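Local atomic coordinates of leucine aminopeptidase A1, chloroplastic (Solanum lycopersicum, PDB entry 5D8N), a protein that removes N-terminal amino acids, leucine among the preferred ones, from peptides as a magnesium-dependent homohexameric aminopeptidase and also acts as a protein-folding chaperone. Residues S151-S154 and K155-A159; I162-G165 and V166-S170; E200-I203 and K204-E207. The protein carries 1 engineered substitution. All blocks are in the same frame, centred on the assembly; numbering follows the deposited sequence.

In the fold
All three contacts are local, each formed within about two turns of one helix. Contacts 1 and 2 come first along the chain and share helix 152-170: residues 151-159 form its capped start and residues 162-170 lie toward its end, their centres about 16 Å apart. Contact 3, residues 200-207, follows on helix 197-221 after strand 187-191, and its centre is about 12 Å from each of the other two. It bridges them physically, because Lys202 packs on Ile156 and Asn157 of contact 1 while Ala206 meets Thr164 of contact 2. Together they describe how two helices pack beside the six-stranded sheet of the N-terminal, macro-like part of this M17 peptidase.

Contact 1 of 3, residues S151-S154 and K155-A159; sequences SAES and KINSA
Lys155, Ile156 and Asn157 give their backbone N-H groups to the carbonyls of Ser151, Ala152 and Glu153, the i to i+4 ladder that opens helix 152-170. Ser151 stands at the N-cap: its OG accepts from Ser154 N at 3.0 Å in a nearly straight bond (169°), satisfying an N-H that has no earlier helical carbonyl to use. A short hydroxyl side chain suits that place. One turn on, Ser154 O is gripped twice by Ser158, by its N at 2.9 Å and by its OG at 3.1 Å, the two donors coming from opposite faces of the carbonyl plane. With chi1 at -66°, the OG of Ser158 lies beside its own backbone N and turns back to this carbonyl, so a buried hydroxyl finds a partner within the helix. Lys155 runs its aliphatic chain past the first carbonyl, CG 3.2 Å from Ser151 O. Glu153 and Asn157 lie alongside each other with their flat ends 38° apart, Glu153 OE1 4.2 Å from Asn157 ND2. Apolar Ile156 is buried, packing on Glu198 and Lys202 of helix 197-221. This is a serine N-cap followed by a regular alpha-helical first turn.

Contact 2 of 3, residues I162-G165 and V166-S170; sequences IATG and VVLGS
With chi1 at -66°, Thr164 sets CG2 anti to its backbone N, and Leu168, at -65°, swings CG away from its own carbonyl carbon; the two side chains then run alongside each other, pointing the same way. Their methyls meet one turn apart, Thr164 CG2 lying 3.7 Å from Leu168 CD1. The other branch of the threonine, OG1, is hydrogen-bonded to Ser160 O one turn earlier, which fixes the rotation and leaves the methyl for the leucine. Beta-branched threonine thus serves both a polar and an apolar partner within the helix. Leu168 also lays its CG 3.3 Å from Thr164 O, the carbonyl that receives Leu168 N at 2.9 Å. Valines follow the same logic: Val166 CG2 comes within 3.4 Å of Ile162 O, and Val167 CG2 within 3.3 Å of Ala163 O, each methyl flanking the carbonyl that its own N-H uses. Ile162 and Val166 touch more loosely through their CG2 methyls, at 4.5 Å. Gly169 N reaches Gly165 O at 2.9 Å from above the carbonyl plane, with an N-H...O angle of 140°, a less direct bond than those before it. Nearby, Ser170 OG donates to Val166 O at 2.8 Å, giving a hydroxyl near the end of the helix a backbone acceptor. Around residues 162-170, Ala163 and Val167 rest on Ile32 of strand 31-35, and Ile162 packs on Tyr121 and Leu124 of helix 119-134. Toward helix 197-221, Thr164 touches Ala206 and Cys210, Val167 touches Cys210, and Leu168 touches Val213.

Contact 3 of 3, residues E200-I203 and K204-E207; sequences ERKI and KYAE
Four backbone hydrogen bonds join Glu200, Arg201, Lys202 and Ile203 to Lys204, Tyr205, Ala206 and Glu207, each linking a carbonyl to the N-H four residues on. Tyr205 N to Arg201 O, at 2.9 Å, is representative of this unbroken stretch of helix 197-221.

Van der Waals packing comes next. The chain of Lys202 bends at chi2 (76°), which brings its end closer to the tyrosine, CE of Lys202 4.3 Å from CD2 of Tyr205, a loose approach of a methylene to the ring. Tyr205 turns its ring edge to Lys202 O, which lies near the ring plane, and Tyr205 CB is 3.4 Å from that oxygen. Ile203 and Glu207 cross at a slant, with CG2 of the isoleucine 4.1 Å from OE1 of the glutamate; Glu207 CG also sits 3.4 Å from Ile203 O, its methylenes covering the carbonyl.

The polar ends of two side chains find partners in other parts of the chain: Tyr205 OH is hydrogen-bonded to Glu524 OE2, and Glu200 OE2 to Ala34 N. The side chain of Glu207 comes to about 4 Å from a bound magnesium ion at the nearest atom, a distance at which the ion's charge may favour the carboxylate form.

Residues 200-207 set Ile203 and Glu207 against strand 31-35, turn another face to helix 152-170, and place Tyr205 against Val523 and Leu527 of helix 519-527.

Contact 1 of 3, residues S151-S154 and K155-A159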
loop_
_atom_site.group_PDB
_atom_site.type_symbol
_atom_site.label_atom_id
_atom_site.label_comp_id
_atom_site.label_asym_id
_atom_site.label_seq_id
_atom_site.Cartn_x
_atom_site.Cartn_y
_atom_site.Cartn_z
ATOM N N SER A 151 18.677 55.185 6.769
ATOM C CA SER A 151 19.375 55.642 7.963
ATOM C C SER A 151 20.700 54.912 8.121
ATOM O O SER A 151 20.922 53.860 7.507
ATOM C CB SER A 151 18.537 55.422 9.210
ATOM O OG SER A 151 18.445 54.055 9.545
ATOM N N ALA A 152 21.562 55.471 8.968
ATOM C CA ALA A 152 22.859 54.872 9.284
ATOM C C ALA A 152 22.654 53.504 9.928
ATOM O O ALA A 152 23.393 52.553 9.650
ATOM C CB ALA A 152 23.685 55.770 10.196
ATOM N N GLU A 153 21.542 53.386 10.643
ATOM C CA GLU A 153 21.205 52.149 11.305
ATOM C C GLU A 153 20.666 51.061 10.385
ATOM O O GLU A 153 21.047 49.895 10.549
ATOM C CB GLU A 153 20.230 52.392 12.453
ATOM C CG GLU A 153 19.955 51.135 13.257
ATOM C CD GLU A 153 18.709 51.254 14.103
ATOM O OE1 GLU A 153 17.650 50.756 13.662
ATOM O OE2 GLU A 153 18.795 51.885 15.178
ATOM N N SER A 154 19.794 51.409 9.443
ATOM C CA SER A 154 19.368 50.407 8.464
ATOM C C SER A 154 20.571 49.909 7.664
ATOM O O SER A 154 20.638 48.750 7.255
ATOM C CB SER A 154 18.323 50.971 7.509
ATOM O OG SER A 154 18.944 51.808 6.546
ATOM N N LYS A 155 21.511 50.804 7.395
ATOM C CA LYS A 155 22.682 50.416 6.648
ATOM C C LYS A 155 23.543 49.432 7.439
ATOM O O LYS A 155 24.116 48.509 6.884
ATOM C CB LYS A 155 23.534 51.623 6.323
ATOM C CG LYS A 155 22.913 52.583 5.329
ATOM C CD LYS A 155 24.034 53.529 4.938
ATOM C CE LYS A 155 23.571 54.959 4.819
ATOM N NZ LYS A 155 24.739 55.747 4.341
ATOM N N ILE A 156 23.707 49.711 8.724
ATOM C CA ILE A 156 24.416 48.815 9.616
ATOM C C ILE A 156 23.769 47.431 9.557
ATOM O O ILE A 156 24.486 46.433 9.491
ATOM C CB ILE A 156 24.478 49.375 11.047
ATOM C CG1 ILE A 156 25.530 50.494 11.108
ATOM C CG2 ILE A 156 24.820 48.296 12.054
ATOM C CD1 ILE A 156 25.467 51.328 12.371
ATOM N N ASN A 157 22.443 47.379 9.623
ATOM C CA ASN A 157 21.725 46.110 9.652
ATOM C C ASN A 157 21.833 45.381 8.319
ATOM O O ASN A 157 21.997 44.172 8.300
ATOM C CB ASN A 157 20.247 46.342 9.987
ATOM C CG ASN A 157 20.023 46.766 11.431
ATOM O OD1 ASN A 157 20.874 46.575 12.302
ATOM N ND2 ASN A 157 18.827 47.275 11.706
ATOM N N SER A 158 21.866 46.129 7.221
ATOM C CA SER A 158 22.117 45.527 5.913
ATOM C C SER A 158 23.535 44.950 5.820
ATOM O O SER A 158 23.731 43.862 5.320
ATOM C CB SER A 158 21.916 46.524 4.773
ATOM O OG SER A 158 20.552 46.877 4.726
ATOM N N ALA A 159 24.502 45.637 6.405
ATOM C CA ALA A 159 25.873 45.183 6.343
ATOM C C ALA A 159 25.997 43.870 7.084
ATOM O O ALA A 159 26.675 42.961 6.615
ATOM C CB ALA A 159 26.821 46.220 6.942
#

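Contact 2 of 3, residues I162-G165 and V166-S170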
loop_
_atom_site.group_PDB
_atom_site.type_symbol
_atom_site.label_atom_id
_atom_site.label_comp_id
_atom_site.label_asym_id
_atom_site.label_seq_id
_atom_site.Cartn_x
_atom_site.Cartn_y
_atom_site.Cartn_z
ATOM N N ILE A 162 24.392 41.101 5.101
ATOM C CA ILE A 162 25.275 40.742 3.990
ATOM C C ILE A 162 26.393 39.812 4.477
ATOM O O ILE A 162 26.660 38.767 3.869
ATOM C CB ILE A 162 25.877 41.982 3.330
ATOM C CG1 ILE A 162 24.827 42.716 2.488
ATOM C CG2 ILE A 162 27.081 41.634 2.462
ATOM C CD1 ILE A 162 25.206 44.152 2.136
ATOM N N ALA A 163 27.004 40.173 5.609
ATOM C CA ALA A 163 28.066 39.388 6.200
ATOM C C ALA A 163 27.579 37.982 6.501
ATOM O O ALA A 163 28.275 37.015 6.224
ATOM C CB ALA A 163 28.584 40.054 7.477
ATOM N N THR A 164 26.411 37.882 7.122
ATOM C CA THR A 164 25.791 36.598 7.451
ATOM C C THR A 164 25.625 35.759 6.180
ATOM O O THR A 164 26.022 34.584 6.127
ATOM C CB THR A 164 24.423 36.833 8.121
ATOM O OG1 THR A 164 24.603 37.478 9.395
ATOM C CG2 THR A 164 23.683 35.562 8.286
ATOM N N GLY A 165 25.120 36.375 5.123
ATOM C CA GLY A 165 24.899 35.633 3.870
ATOM C C GLY A 165 26.197 35.107 3.275
ATOM O O GLY A 165 26.264 33.996 2.761
ATOM N N VAL A 166 27.247 35.916 3.344
ATOM C CA VAL A 166 28.546 35.492 2.803
ATOM C C VAL A 166 29.120 34.325 3.637
ATOM O O VAL A 166 29.649 33.390 3.073
ATOM C CB VAL A 166 29.539 36.651 2.753
ATOM C CG1 VAL A 166 30.928 36.154 2.367
ATOM C CG2 VAL A 166 29.054 37.691 1.758
ATOM N N VAL A 167 29.067 34.442 4.968
ATOM C CA VAL A 167 29.679 33.459 5.848
ATOM C C VAL A 167 28.936 32.133 5.722
ATOM O O VAL A 167 29.535 31.102 5.456
ATOM C CB VAL A 167 29.691 33.936 7.323
ATOM C CG1 VAL A 167 30.159 32.829 8.263
ATOM C CG2 VAL A 167 30.631 35.117 7.502
ATOM N N LEU A 168 27.610 32.187 5.792
ATOM C CA LEU A 168 26.836 30.967 5.732
ATOM C C LEU A 168 26.850 30.401 4.319
ATOM O O LEU A 168 26.909 29.206 4.146
ATOM C CB LEU A 168 25.391 31.242 6.148
ATOM C CG LEU A 168 25.233 31.679 7.588
ATOM C CD1 LEU A 168 23.729 31.841 7.883
ATOM C CD2 LEU A 168 25.862 30.641 8.487
ATOM N N GLY A 169 26.905 31.266 3.308
ATOM C CA GLY A 169 26.930 30.826 1.930
ATOM C C GLY A 169 28.248 30.191 1.547
ATOM O O GLY A 169 28.261 29.350 0.651
ATOM N N SER A 170 29.320 30.517 2.266
ATOM C CA SER A 170 30.642 29.949 1.996
ATOM C C SER A 170 30.891 28.640 2.711
ATOM O O SER A 170 31.888 27.984 2.432
ATOM C CB SER A 170 31.747 30.919 2.438
ATOM O OG SER A 170 31.638 32.102 1.668
#

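Contact 3 of 3, residues E200-I203 and K204-E207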
loop_
_atom_site.group_PDB
_atom_site.type_symbol
_atom_site.label_atom_id
_atom_site.label_comp_id
_atom_site.label_asym_id
_atom_site.label_seq_id
_atom_site.Cartn_x
_atom_site.Cartn_y
_atom_site.Cartn_z
ATOM N N GLU A 200 31.068 47.740 12.960
ATOM C CA GLU A 200 31.932 46.620 13.289
ATOM C C GLU A 200 31.409 45.722 14.411
ATOM O O GLU A 200 31.545 44.491 14.319
ATOM C CB GLU A 200 33.360 47.070 13.591
ATOM C CG GLU A 200 34.079 47.676 12.391
ATOM C CD GLU A 200 34.260 46.735 11.199
ATOM O OE1 GLU A 200 34.377 45.496 11.376
ATOM O OE2 GLU A 200 34.579 47.271 10.112
ATOM N N ARG A 201 30.775 46.314 15.422
ATOM C CA ARG A 201 30.104 45.540 16.469
ATOM C C ARG A 201 28.983 44.680 15.879
ATOM O O ARG A 201 28.750 43.549 16.314
ATOM C CB ARG A 201 29.539 46.419 17.593
ATOM C CG ARG A 201 30.606 46.911 18.570
ATOM C CD ARG A 201 30.020 47.512 19.851
ATOM N NE ARG A 201 29.225 48.721 19.610
ATOM C CZ ARG A 201 29.734 49.950 19.515
ATOM N NH1 ARG A 201 31.051 50.138 19.577
ATOM N NH2 ARG A 201 28.932 50.974 19.266
ATOM N N LYS A 202 28.235 45.252 14.949
ATOM C CA LYS A 202 27.105 44.543 14.385
ATOM C C LYS A 202 27.574 43.379 13.505
ATOM O O LYS A 202 26.988 42.296 13.512
ATOM C CB LYS A 202 26.253 45.508 13.572
ATOM C CG LYS A 202 24.863 44.961 13.263
ATOM C CD LYS A 202 23.912 45.021 14.451
ATOM C CE LYS A 202 22.628 44.254 14.145
ATOM N NZ LYS A 202 21.667 44.250 15.286
ATOM N N ILE A 203 28.661 43.594 12.782
ATOM C CA ILE A 203 29.251 42.560 11.968
ATOM C C ILE A 203 29.735 41.436 12.874
ATOM O O ILE A 203 29.577 40.266 12.534
ATOM C CB ILE A 203 30.382 43.103 11.072
ATOM C CG1 ILE A 203 29.794 43.959 9.947
ATOM C CG2 ILE A 203 31.243 41.990 10.491
ATOM C CD1 ILE A 203 30.832 44.794 9.226
ATOM N N LYS A 204 30.348 41.795 13.993
ATOM C CA LYS A 204 30.876 40.826 14.930
ATOM C C LYS A 204 29.722 39.977 15.509
ATOM O O LYS A 204 29.865 38.763 15.729
ATOM C CB LYS A 204 31.631 41.564 16.029
ATOM C CG LYS A 204 32.685 40.742 16.732
ATOM C CD LYS A 204 33.928 40.502 15.900
ATOM C CE LYS A 204 35.136 40.279 16.799
ATOM N NZ LYS A 204 34.927 39.259 17.874
ATOM N N TYR A 205 28.629 40.640 15.864
ATOM C CA TYR A 205 27.439 39.957 16.347
ATOM C C TYR A 205 27.021 38.911 15.319
ATOM O O TYR A 205 26.782 37.758 15.682
ATOM C CB TYR A 205 26.298 40.952 16.612
ATOM C CG TYR A 205 24.908 40.344 16.779
ATOM C CD1 TYR A 205 24.513 39.718 17.960
ATOM C CD2 TYR A 205 23.949 40.506 15.804
ATOM C CE1 TYR A 205 23.260 39.128 18.086
ATOM C CE2 TYR A 205 22.671 39.995 15.956
ATOM C CZ TYR A 205 22.345 39.272 17.077
ATOM O OH TYR A 205 21.065 38.760 17.213
ATOM N N ALA A 206 26.946 39.322 14.057
ATOM C CA ALA A 206 26.521 38.427 12.982
ATOM C C ALA A 206 27.474 37.239 12.915
ATOM O O ALA A 206 27.050 36.087 12.753
ATOM C CB ALA A 206 26.486 39.146 11.639
ATOM N N GLU A 207 28.767 37.523 13.028
ATOM C CA GLU A 207 29.757 36.457 13.009
ATOM C C GLU A 207 29.541 35.476 14.162
ATOM O O GLU A 207 29.716 34.281 13.968
ATOM C CB GLU A 207 31.198 36.990 13.004
ATOM C CG GLU A 207 31.570 37.685 11.708
ATOM C CD GLU A 207 32.907 38.416 11.773
ATOM O OE1 GLU A 207 33.146 39.116 12.771
ATOM O OE2 GLU A 207 33.729 38.281 10.844
#